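Long-range contact in dihydrodipicolinate synthase (Bacillus anthracis, PDB 1XKY), which probably condenses pyruvate with aspartate semialdehyde in the dihydrodipicolinate synthase step of lysine biosynthesis: residues Leu38-Gly46 against Ser218-Gln226. Numbering follows the deposited sequence.
Sequences LVNYLIDNG and SHVIGNEMQ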
loop_
_atom_site.group_PDB
_atom_site.type_symbol
_atom_site.label_atom_id
_atom_site.label_comp_id
_atom_site.label_asym_id
_atom_site.label_seq_id
_atom_site.Cartn_x
_atom_site.Cartn_y
_atom_site.Cartn_z
ATOM N N LEU A 38 33.789 -14.053 -14.000
ATOM C CA LEU A 38 32.842 -13.711 -12.935
ATOM C C LEU A 38 32.570 -14.887 -12.003
ATOM O O LEU A 38 32.540 -14.719 -10.789
ATOM C CB LEU A 38 31.513 -13.207 -13.523
ATOM C CG LEU A 38 30.398 -12.923 -12.501
ATOM C CD1 LEU A 38 30.823 -11.834 -11.544
ATOM C CD2 LEU A 38 29.104 -12.537 -13.207
ATOM N N VAL A 39 32.348 -16.068 -12.577
ATOM C CA VAL A 39 32.092 -17.281 -11.786
ATOM C C VAL A 39 33.259 -17.575 -10.841
ATOM O O VAL A 39 33.057 -17.829 -9.649
ATOM C CB VAL A 39 31.813 -18.503 -12.683
ATOM C CG1 VAL A 39 31.840 -19.795 -11.877
ATOM C CG2 VAL A 39 30.459 -18.354 -13.387
ATOM N N ASN A 40 34.479 -17.507 -11.364
ATOM C CA ASN A 40 35.667 -17.760 -10.534
ATOM C C ASN A 40 35.848 -16.723 -9.430
ATOM O O ASN A 40 36.183 -17.067 -8.280
ATOM C CB ASN A 40 36.916 -17.853 -11.410
ATOM C CG ASN A 40 36.990 -19.170 -12.154
ATOM O OD1 ASN A 40 36.831 -20.234 -11.557
ATOM N ND2 ASN A 40 37.220 -19.108 -13.457
ATOM N N TYR A 41 35.609 -15.463 -9.785
ATOM C CA TYR A 41 35.621 -14.378 -8.808
ATOM C C TYR A 41 34.640 -14.644 -7.650
ATOM O O TYR A 41 35.010 -14.564 -6.467
ATOM C CB TYR A 41 35.319 -13.032 -9.483
ATOM C CG TYR A 41 35.057 -11.935 -8.469
ATOM C CD1 TYR A 41 36.107 -11.219 -7.902
ATOM C CD2 TYR A 41 33.762 -11.660 -8.041
ATOM C CE1 TYR A 41 35.873 -10.233 -6.945
ATOM C CE2 TYR A 41 33.511 -10.671 -7.093
ATOM C CZ TYR A 41 34.569 -9.960 -6.542
ATOM O OH TYR A 41 34.319 -8.979 -5.590
ATOM N N LEU A 42 33.398 -14.976 -7.984
ATOM C CA LEU A 42 32.379 -15.196 -6.948
ATOM C C LEU A 42 32.773 -16.318 -5.996
ATOM O O LEU A 42 32.701 -16.160 -4.776
ATOM C CB LEU A 42 31.006 -15.480 -7.571
ATOM C CG LEU A 42 30.388 -14.297 -8.330
ATOM C CD1 LEU A 42 29.106 -14.741 -9.032
ATOM C CD2 LEU A 42 30.144 -13.118 -7.410
ATOM N N ILE A 43 33.218 -17.438 -6.558
ATOM C CA ILE A 43 33.612 -18.590 -5.757
ATOM C C ILE A 43 34.773 -18.268 -4.790
ATOM O O ILE A 43 34.797 -18.783 -3.672
ATOM C CB ILE A 43 33.909 -19.820 -6.654
ATOM C CG1 ILE A 43 32.613 -20.292 -7.333
ATOM C CG2 ILE A 43 34.515 -20.957 -5.844
ATOM C CD1 ILE A 43 32.818 -21.348 -8.418
ATOM N N ASP A 44 35.691 -17.399 -5.204
ATOM C CA ASP A 44 36.799 -16.955 -4.336
ATOM C C ASP A 44 36.425 -15.811 -3.398
ATOM O O ASP A 44 37.242 -15.404 -2.567
ATOM C CB ASP A 44 37.999 -16.516 -5.177
ATOM C CG ASP A 44 38.603 -17.653 -5.976
ATOM O OD1 ASP A 44 38.381 -18.835 -5.627
ATOM O OD2 ASP A 44 39.300 -17.354 -6.970
ATOM N N ASN A 45 35.195 -15.307 -3.523
ATOM C CA ASN A 45 34.714 -14.192 -2.715
ATOM C C ASN A 45 33.436 -14.521 -1.929
ATOM O O ASN A 45 32.535 -13.702 -1.819
ATOM C CB ASN A 45 34.539 -12.953 -3.605
ATOM C CG ASN A 45 35.863 -12.289 -3.930
ATOM O OD1 ASN A 45 36.315 -11.421 -3.188
ATOM N ND2 ASN A 45 36.511 -12.717 -5.013
ATOM N N GLY A 46 33.375 -15.725 -1.370
ATOM C CA GLY A 46 32.325 -16.095 -0.413
ATOM C C GLY A 46 31.028 -16.682 -0.953
ATOM O O GLY A 46 30.146 -17.052 -0.167
ATOM N N SER A 218 26.609 -9.605 -2.763
ATOM C CA SER A 218 27.738 -10.530 -2.782
ATOM C C SER A 218 28.637 -10.390 -4.020
ATOM O O SER A 218 29.774 -10.833 -3.994
ATOM C CB SER A 218 27.216 -11.963 -2.703
ATOM O OG SER A 218 26.357 -12.210 -3.796
ATOM N N HIS A 219 28.122 -9.802 -5.104
ATOM C CA HIS A 219 28.961 -9.442 -6.254
ATOM C C HIS A 219 30.096 -8.472 -5.890
ATOM O O HIS A 219 31.137 -8.490 -6.536
ATOM C CB HIS A 219 28.141 -8.790 -7.369
ATOM C CG HIS A 219 27.237 -9.726 -8.108
ATOM N ND1 HIS A 219 27.638 -10.403 -9.238
ATOM C CD2 HIS A 219 25.931 -10.042 -7.925
ATOM C CE1 HIS A 219 26.629 -11.121 -9.699
ATOM N NE2 HIS A 219 25.581 -10.917 -8.922
ATOM N N VAL A 220 29.878 -7.611 -4.893
ATOM C CA VAL A 220 30.863 -6.596 -4.516
ATOM C C VAL A 220 31.370 -6.674 -3.074
ATOM O O VAL A 220 32.491 -6.248 -2.804
ATOM C CB VAL A 220 30.360 -5.148 -4.800
ATOM C CG1 VAL A 220 30.256 -4.916 -6.305
ATOM C CG2 VAL A 220 29.021 -4.859 -4.098
ATOM N N ILE A 221 30.569 -7.207 -2.154
ATOM C CA ILE A 221 31.001 -7.307 -0.757
ATOM C C ILE A 221 30.779 -8.707 -0.179
ATOM O O ILE A 221 30.433 -8.856 0.983
ATOM C CB ILE A 221 30.325 -6.230 0.129
ATOM C CG1 ILE A 221 28.802 -6.253 -0.059
ATOM C CG2 ILE A 221 30.905 -4.841 -0.188
ATOM C CD1 ILE A 221 28.025 -5.587 1.083
ATOM N N GLY A 222 31.018 -9.728 -0.995
ATOM C CA GLY A 222 30.880 -11.111 -0.562
ATOM C C GLY A 222 31.755 -11.459 0.631
ATOM O O GLY A 222 31.307 -12.157 1.537
ATOM N N ASN A 223 33.002 -10.980 0.642
ATOM C CA ASN A 223 33.898 -11.299 1.765
ATOM C C ASN A 223 33.377 -10.674 3.060
ATOM O O ASN A 223 33.429 -11.301 4.122
ATOM C CB ASN A 223 35.346 -10.867 1.497
ATOM C CG ASN A 223 36.060 -11.750 0.463
ATOM O OD1 ASN A 223 35.707 -12.911 0.252
ATOM N ND2 ASN A 223 37.085 -11.196 -0.164
ATOM N N GLU A 224 32.869 -9.447 2.959
ATOM C CA GLU A 224 32.282 -8.742 4.103
ATOM C C GLU A 224 31.055 -9.490 4.660
ATOM O O GLU A 224 30.916 -9.663 5.878
ATOM C CB GLU A 224 31.906 -7.312 3.724
ATOM C CG GLU A 224 33.110 -6.372 3.496
ATOM C CD GLU A 224 33.766 -6.491 2.115
ATOM O OE1 GLU A 224 33.418 -7.390 1.328
ATOM O OE2 GLU A 224 34.667 -5.678 1.825
ATOM N N MET A 225 30.188 -9.949 3.764
ATOM C CA MET A 225 29.009 -10.736 4.145
ATOM C C MET A 225 29.398 -12.069 4.784
ATOM O O MET A 225 28.752 -12.522 5.721
ATOM C CB MET A 225 28.125 -11.004 2.923
ATOM C CG MET A 225 27.504 -9.766 2.320
ATOM S SD MET A 225 26.618 -10.113 0.793
ATOM C CE MET A 225 25.326 -11.189 1.418
ATOM N N GLN A 226 30.454 -12.695 4.266
ATOM C CA GLN A 226 30.977 -13.932 4.845
ATOM C C GLN A 226 31.432 -13.700 6.296
ATOM O O GLN A 226 31.099 -14.478 7.192
ATOM C CB GLN A 226 32.122 -14.455 3.982
ATOM C CG GLN A 226 32.713 -15.777 4.416
ATOM C CD GLN A 226 33.761 -16.266 3.438
ATOM O OE1 GLN A 226 34.874 -15.735 3.381
ATOM N NE2 GLN A 226 33.410 -17.262 2.654
HETATM O O HOH W 1 32.457 -9.635 -3.687
HETATM O O HOH W 2 38.675 -13.245 -1.631
HETATM O O HOH W 3 30.676 -13.650 -3.885
HETATM O O HOH W 4 34.302 -9.939 -1.742
HETATM O O HOH W 5 30.783 -17.753 2.422
#
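With CG of Tyr-41 anti to the backbone N (chi1 169°), the phenol reaches across to the carbonyl of His-219, whose O meets the ring edge at CE2, 3.3 Å away. His-219 CG sits beside its backbone N (chi1 -72°), so that its imidazole end lies against Leu-38 and Leu-42: Leu-38 CD1 lies at the ring edge, near its plane, and Leu-42 CD2 approaches to 4.1 Å from ND1. ND1, near both of these methyls, is buried and has no polar partner in the model, whereas NE2 is hydrogen-bonded to Ala-19 O. Asn-45 curls back, its ND2 lying over one face of the Tyr-41 ring, offset toward the rim, and donating to Tyr-41 O (2.8 Å). Ordered waters bridge the two segments. One molecule joins Tyr-41 OH (2.7 Å) to Ser-218 O and Gly-222 N; another accepts from Asn-223 N and donates to Asn-45 OD1 (2.9 Å). Where the backbones close in, Gly-222 CA sits 3.3 Å from Asn-45 O, in a CA-H...O contact. The nearly parallel helices 32-44 and 218-234, their segments 18° apart, follow strands 16-19 and 212-215, neighbours in the closed eight-stranded TIM barrel, with helix 64-78 beside Val-39 and helix 237-253 packed on Ile-221.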